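Local coordinates for protein afamin (Homo sapiens, PDB 6FAK) that carries hydrophobic molecules in body fluids, binding vitamin E and keeping lipidated Wnt proteins soluble and active, at residues 226-240 / 262-275. Numbering follows the deposited sequence.
Sequences FPKIEFKELISLVED and KVMNHICSKQDSIS
H266 projects from 262-275 as a knob into the hole formed by E233, S236, L237 and D240, and both of its ring nitrogens are used there. H266 NE2 donates to E233 OE2 at 2.6 Å, meeting that oxygen nearly along its C-O axis. H266 ND1 donates to D240 OD2, also at 2.6 Å and almost straight (176°), from the anti side but tilted out of the carboxylate plane. Both acceptors lie close to the imidazole plane while their carboxylates stand steeply across it, so the two bonds fix the rotation of the ring; an acid at each nitrogen would probably stabilise the doubly protonated, cationic form. L237 CD1 covers one face of the H266 ring, 4.2 Å from its centroid, and also packs against I267 CG1 at 3.7 Å. The helices carrying these residues, 231-250 and 253-268, run antiparallel (164° between the short segments, axes 9.8 Å apart) as a helical hairpin of the second albumin domain, within the region that forms the pocket for hydrophobic ligands. Beyond the helix ends, buried but poorly ordered and so less certain, I274 and S275 continue the apolar packing. With chi1 at -73°, I274 sends CG2 over a face of the F226 ring, 3.9 Å from its centroid, and CG1 to I229 CG1 (4.1 Å), the isoleucines side by side; S275 CB approaches F226 obliquely. The outer side is looser. The salt bridges of K262 to D240 and K270 to E233 are long, K270 passing obliquely across E233 with CD 3.1 Å from E233 OE1. At the exposed D272-S273 turn, a water bridges E230 N and S273 O.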
loop_
_atom_site.group_PDB
_atom_site.type_symbol
_atom_site.label_atom_id
_atom_site.label_comp_id
_atom_site.label_asym_id
_atom_site.label_seq_id
_atom_site.Cartn_x
_atom_site.Cartn_y
_atom_site.Cartn_z
ATOM N N PHE A 226 6.086 5.668 -20.034
ATOM C CA PHE A 226 5.945 5.645 -21.499
ATOM C C PHE A 226 6.228 7.032 -22.043
ATOM O O PHE A 226 5.342 7.692 -22.565
ATOM C CB PHE A 226 4.529 5.214 -21.902
ATOM C CG PHE A 226 4.100 3.895 -21.317
ATOM C CD1 PHE A 226 4.872 2.755 -21.496
ATOM C CD2 PHE A 226 2.905 3.780 -20.627
ATOM C CE1 PHE A 226 4.492 1.537 -20.963
ATOM C CE2 PHE A 226 2.507 2.566 -20.087
ATOM C CZ PHE A 226 3.310 1.434 -20.256
ATOM N N PRO A 227 7.478 7.479 -21.956
ATOM C CA PRO A 227 7.749 8.864 -22.294
ATOM C C PRO A 227 7.640 9.185 -23.786
ATOM O O PRO A 227 7.622 10.356 -24.127
ATOM C CB PRO A 227 9.173 9.066 -21.811
ATOM C CG PRO A 227 9.782 7.721 -21.830
ATOM C CD PRO A 227 8.681 6.801 -21.441
ATOM N N LYS A 228 7.530 8.182 -24.651
ATOM C CA LYS A 228 7.307 8.456 -26.078
ATOM C C LYS A 228 5.817 8.555 -26.471
ATOM O O LYS A 228 5.517 8.859 -27.609
ATOM C CB LYS A 228 8.075 7.428 -26.940
ATOM C CG LYS A 228 7.346 6.143 -27.274
ATOM C CD LYS A 228 8.119 5.267 -28.272
ATOM C CE LYS A 228 7.301 4.972 -29.538
ATOM N NZ LYS A 228 7.655 3.655 -30.130
ATOM N N ILE A 229 4.884 8.321 -25.544
ATOM C CA ILE A 229 3.447 8.374 -25.841
ATOM C C ILE A 229 2.982 9.776 -26.231
ATOM O O ILE A 229 3.504 10.752 -25.700
ATOM C CB ILE A 229 2.644 7.870 -24.603
ATOM C CG1 ILE A 229 1.195 7.538 -24.947
ATOM C CG2 ILE A 229 2.699 8.887 -23.445
ATOM C CD1 ILE A 229 0.477 6.937 -23.742
ATOM N N GLU A 230 2.002 9.894 -27.136
ATOM C CA GLU A 230 1.344 11.207 -27.453
ATOM C C GLU A 230 0.345 11.605 -26.401
ATOM O O GLU A 230 -0.352 10.739 -25.844
ATOM C CB GLU A 230 0.655 11.226 -28.837
ATOM C CG GLU A 230 -0.887 11.429 -28.904
ATOM C CD GLU A 230 -1.401 12.747 -29.551
ATOM O OE1 GLU A 230 -1.352 13.859 -28.902
ATOM O OE2 GLU A 230 -1.964 12.654 -30.698
ATOM N N PHE A 231 0.203 12.917 -26.189
ATOM C CA PHE A 231 -0.663 13.439 -25.135
ATOM C C PHE A 231 -2.100 12.887 -25.218
ATOM O O PHE A 231 -2.643 12.406 -24.236
ATOM C CB PHE A 231 -0.615 14.965 -25.104
ATOM C CG PHE A 231 -1.428 15.578 -23.995
ATOM C CD1 PHE A 231 -1.086 15.359 -22.675
ATOM C CD2 PHE A 231 -2.521 16.377 -24.267
ATOM C CE1 PHE A 231 -1.829 15.907 -21.650
ATOM C CE2 PHE A 231 -3.258 16.939 -23.244
ATOM C CZ PHE A 231 -2.910 16.698 -21.931
ATOM N N LYS A 232 -2.711 12.950 -26.391
ATOM C CA LYS A 232 -4.070 12.481 -26.549
ATOM C C LYS A 232 -4.233 11.005 -26.181
ATOM O O LYS A 232 -5.216 10.632 -25.537
ATOM C CB LYS A 232 -4.596 12.768 -27.966
ATOM C CG LYS A 232 -4.941 14.208 -28.139
ATOM C CD LYS A 232 -5.448 14.530 -29.555
ATOM C CE LYS A 232 -6.744 13.838 -30.019
ATOM N NZ LYS A 232 -7.996 14.298 -29.367
ATOM N N GLU A 233 -3.290 10.157 -26.607
ATOM C CA GLU A 233 -3.306 8.734 -26.286
ATOM C C GLU A 233 -3.106 8.507 -24.756
ATOM O O GLU A 233 -3.782 7.681 -24.194
ATOM C CB GLU A 233 -2.228 7.983 -27.054
ATOM C CG GLU A 233 -2.358 6.482 -26.997
ATOM C CD GLU A 233 -3.670 5.988 -27.611
ATOM O OE1 GLU A 233 -3.897 6.212 -28.826
ATOM O OE2 GLU A 233 -4.480 5.381 -26.874
ATOM N N LEU A 234 -2.190 9.247 -24.143
ATOM C CA LEU A 234 -2.005 9.253 -22.680
ATOM C C LEU A 234 -3.301 9.613 -21.925
ATOM O O LEU A 234 -3.716 8.917 -20.965
ATOM C CB LEU A 234 -0.865 10.206 -22.332
ATOM C CG LEU A 234 -0.318 10.427 -20.914
ATOM C CD1 LEU A 234 -1.147 11.361 -20.126
ATOM C CD2 LEU A 234 -0.189 9.121 -20.189
ATOM N N ILE A 235 -3.968 10.677 -22.351
ATOM C CA ILE A 235 -5.230 11.060 -21.706
ATOM C C ILE A 235 -6.257 9.956 -21.850
ATOM O O ILE A 235 -6.910 9.600 -20.887
ATOM C CB ILE A 235 -5.787 12.428 -22.172
ATOM C CG1 ILE A 235 -4.854 13.541 -21.721
ATOM C CG2 ILE A 235 -7.212 12.662 -21.687
ATOM C CD1 ILE A 235 -4.557 13.628 -20.251
ATOM N N SER A 236 -6.320 9.339 -23.008
ATOM C CA SER A 236 -7.217 8.225 -23.221
ATOM C C SER A 236 -6.924 7.026 -22.284
ATOM O O SER A 236 -7.853 6.429 -21.695
ATOM C CB SER A 236 -7.164 7.803 -24.699
ATOM O OG SER A 236 -8.133 6.819 -24.924
ATOM N N LEU A 237 -5.639 6.738 -22.105
ATOM C CA LEU A 237 -5.188 5.657 -21.236
ATOM C C LEU A 237 -5.489 5.986 -19.769
ATOM O O LEU A 237 -5.927 5.120 -19.018
ATOM C CB LEU A 237 -3.704 5.394 -21.445
ATOM C CG LEU A 237 -3.011 4.266 -20.711
ATOM C CD1 LEU A 237 -3.713 2.933 -20.990
ATOM C CD2 LEU A 237 -1.542 4.215 -21.078
ATOM N N VAL A 238 -5.247 7.232 -19.386
ATOM C CA VAL A 238 -5.538 7.713 -18.057
ATOM C C VAL A 238 -7.016 7.537 -17.706
ATOM O O VAL A 238 -7.316 7.163 -16.559
ATOM C CB VAL A 238 -5.101 9.157 -17.843
ATOM C CG1 VAL A 238 -5.745 9.786 -16.592
ATOM C CG2 VAL A 238 -3.590 9.226 -17.771
ATOM N N GLU A 239 -7.918 7.792 -18.657
ATOM C CA GLU A 239 -9.353 7.518 -18.460
ATOM C C GLU A 239 -9.659 6.053 -18.140
ATOM O O GLU A 239 -10.431 5.781 -17.201
ATOM C CB GLU A 239 -10.196 7.975 -19.671
ATOM C CG GLU A 239 -10.262 9.478 -19.805
ATOM C CD GLU A 239 -11.489 10.063 -19.139
ATOM O OE1 GLU A 239 -11.946 9.536 -18.092
ATOM O OE2 GLU A 239 -12.029 11.049 -19.680
ATOM N N ASP A 240 -9.023 5.134 -18.868
ATOM C CA ASP A 240 -9.145 3.713 -18.596
ATOM C C ASP A 240 -8.571 3.327 -17.219
ATOM O O ASP A 240 -9.216 2.561 -16.462
ATOM C CB ASP A 240 -8.495 2.864 -19.690
ATOM C CG ASP A 240 -9.262 2.877 -21.036
ATOM O OD1 ASP A 240 -10.410 3.357 -21.139
ATOM O OD2 ASP A 240 -8.677 2.392 -22.034
ATOM N N LYS A 262 -8.935 -4.380 -19.892
ATOM C CA LYS A 262 -9.075 -3.249 -20.821
ATOM C C LYS A 262 -7.814 -2.352 -20.876
ATOM O O LYS A 262 -7.367 -1.981 -21.957
ATOM C CB LYS A 262 -10.299 -2.413 -20.449
ATOM C CG LYS A 262 -10.655 -1.298 -21.442
ATOM C CD LYS A 262 -11.978 -0.642 -21.072
ATOM C CE LYS A 262 -12.480 0.279 -22.176
ATOM N NZ LYS A 262 -13.641 1.131 -21.752
ATOM N N VAL A 263 -7.265 -1.975 -19.722
ATOM C CA VAL A 263 -6.075 -1.150 -19.672
ATOM C C VAL A 263 -4.889 -1.858 -20.418
ATOM O O VAL A 263 -4.223 -1.243 -21.287
ATOM C CB VAL A 263 -5.719 -0.749 -18.218
ATOM C CG1 VAL A 263 -4.325 -0.185 -18.097
ATOM C CG2 VAL A 263 -6.725 0.264 -17.650
ATOM N N MET A 264 -4.693 -3.147 -20.149
ATOM C CA MET A 264 -3.569 -3.890 -20.731
ATOM C C MET A 264 -3.734 -4.045 -22.240
ATOM O O MET A 264 -2.773 -3.826 -23.008
ATOM C CB MET A 264 -3.406 -5.246 -20.028
ATOM C CG MET A 264 -3.154 -5.117 -18.540
ATOM S SD MET A 264 -1.877 -3.899 -18.174
ATOM C CE MET A 264 -1.945 -3.831 -16.390
ATOM N N ASN A 265 -4.959 -4.332 -22.655
ATOM C CA ASN A 265 -5.314 -4.341 -24.066
ATOM C C ASN A 265 -5.127 -2.982 -24.742
ATOM O O ASN A 265 -4.590 -2.936 -25.852
ATOM C CB ASN A 265 -6.733 -4.890 -24.282
ATOM C CG ASN A 265 -6.846 -6.393 -23.900
ATOM O OD1 ASN A 265 -5.833 -7.076 -23.614
ATOM N ND2 ASN A 265 -8.081 -6.904 -23.873
ATOM N N HIS A 266 -5.568 -1.896 -24.108
ATOM C CA HIS A 266 -5.279 -0.518 -24.599
ATOM C C HIS A 266 -3.753 -0.281 -24.791
ATOM O O HIS A 266 -3.305 0.125 -25.857
ATOM C CB HIS A 266 -5.862 0.516 -23.639
ATOM C CG HIS A 266 -5.882 1.916 -24.153
ATOM N ND1 HIS A 266 -6.842 2.814 -23.760
ATOM C CD2 HIS A 266 -5.084 2.579 -25.024
ATOM C CE1 HIS A 266 -6.645 3.967 -24.367
ATOM N NE2 HIS A 266 -5.581 3.852 -25.137
ATOM N N ILE A 267 -2.971 -0.570 -23.776
ATOM C CA ILE A 267 -1.521 -0.473 -23.843
ATOM C C ILE A 267 -0.972 -1.346 -25.001
ATOM O O ILE A 267 -0.368 -0.820 -25.938
ATOM C CB ILE A 267 -0.896 -0.867 -22.501
ATOM C CG1 ILE A 267 -1.214 0.228 -21.451
ATOM C CG2 ILE A 267 0.626 -1.069 -22.572
ATOM C CD1 ILE A 267 -0.822 -0.117 -20.038
ATOM N N CYS A 268 -1.231 -2.648 -24.944
ATOM C CA CYS A 268 -0.757 -3.609 -25.967
ATOM C C CYS A 268 -1.212 -3.347 -27.391
ATOM O O CYS A 268 -0.395 -3.431 -28.303
ATOM C CB CYS A 268 -1.135 -5.037 -25.584
ATOM S SG CYS A 268 -0.096 -5.617 -24.269
ATOM N N SER A 269 -2.477 -2.989 -27.589
ATOM C CA SER A 269 -2.977 -2.730 -28.938
ATOM C C SER A 269 -2.429 -1.440 -29.574
ATOM O O SER A 269 -2.808 -1.103 -30.711
ATOM C CB SER A 269 -4.514 -2.785 -29.009
ATOM O OG SER A 269 -5.103 -1.505 -28.941
ATOM N N LYS A 270 -1.568 -0.718 -28.848
ATOM C CA LYS A 270 -0.783 0.389 -29.406
ATOM C C LYS A 270 0.674 0.317 -28.967
ATOM O O LYS A 270 1.319 1.349 -28.789
ATOM C CB LYS A 270 -1.407 1.716 -29.010
ATOM C CG LYS A 270 -2.859 1.792 -29.436
ATOM C CD LYS A 270 -3.445 3.166 -29.242
ATOM C CE LYS A 270 -4.820 3.274 -29.893
ATOM N NZ LYS A 270 -5.848 2.576 -29.077
ATOM N N GLN A 271 1.184 -0.913 -28.827
ATOM C CA GLN A 271 2.578 -1.191 -28.435
ATOM C C GLN A 271 3.559 -0.254 -29.140
ATOM O O GLN A 271 4.304 0.473 -28.471
ATOM C CB GLN A 271 2.934 -2.662 -28.715
ATOM C CG GLN A 271 4.298 -3.101 -28.191
ATOM C CD GLN A 271 4.337 -4.566 -27.775
ATOM O OE1 GLN A 271 4.941 -4.915 -26.758
ATOM N NE2 GLN A 271 3.690 -5.427 -28.556
ATOM N N ASP A 272 3.532 -0.252 -30.477
ATOM C CA ASP A 272 4.206 0.796 -31.259
ATOM C C ASP A 272 3.413 2.104 -31.099
ATOM O O ASP A 272 2.187 2.119 -31.260
ATOM C CB ASP A 272 4.331 0.412 -32.742
ATOM C CG ASP A 272 5.058 1.482 -33.569
ATOM O OD1 ASP A 272 6.251 1.277 -33.898
ATOM O OD2 ASP A 272 4.440 2.532 -33.876
ATOM N N SER A 273 4.133 3.188 -30.807
ATOM C CA SER A 273 3.559 4.483 -30.404
ATOM C C SER A 273 3.071 4.529 -28.938
ATOM O O SER A 273 2.210 5.336 -28.593
ATOM C CB SER A 273 2.457 4.952 -31.383
ATOM O OG SER A 273 1.203 4.353 -31.105
ATOM N N ILE A 274 3.612 3.650 -28.094
ATOM C CA ILE A 274 3.506 3.767 -26.625
ATOM C C ILE A 274 4.828 3.346 -25.976
ATOM O O ILE A 274 5.437 4.135 -25.256
ATOM C CB ILE A 274 2.311 2.953 -26.000
ATOM C CG1 ILE A 274 0.966 3.631 -26.320
ATOM C CG2 ILE A 274 2.459 2.815 -24.480
ATOM C CD1 ILE A 274 -0.268 3.006 -25.698
ATOM N N SER A 275 5.245 2.100 -26.203
ATOM C CA SER A 275 6.398 1.537 -25.511
ATOM C C SER A 275 7.241 0.639 -26.404
ATOM O O SER A 275 6.823 0.223 -27.482
ATOM C CB SER A 275 5.934 0.747 -24.287
ATOM O OG SER A 275 7.002 0.476 -23.384
HETATM O O HOH W 1 7.403 5.316 -24.292
HETATM O O HOH W 2 0.936 7.498 -28.401
#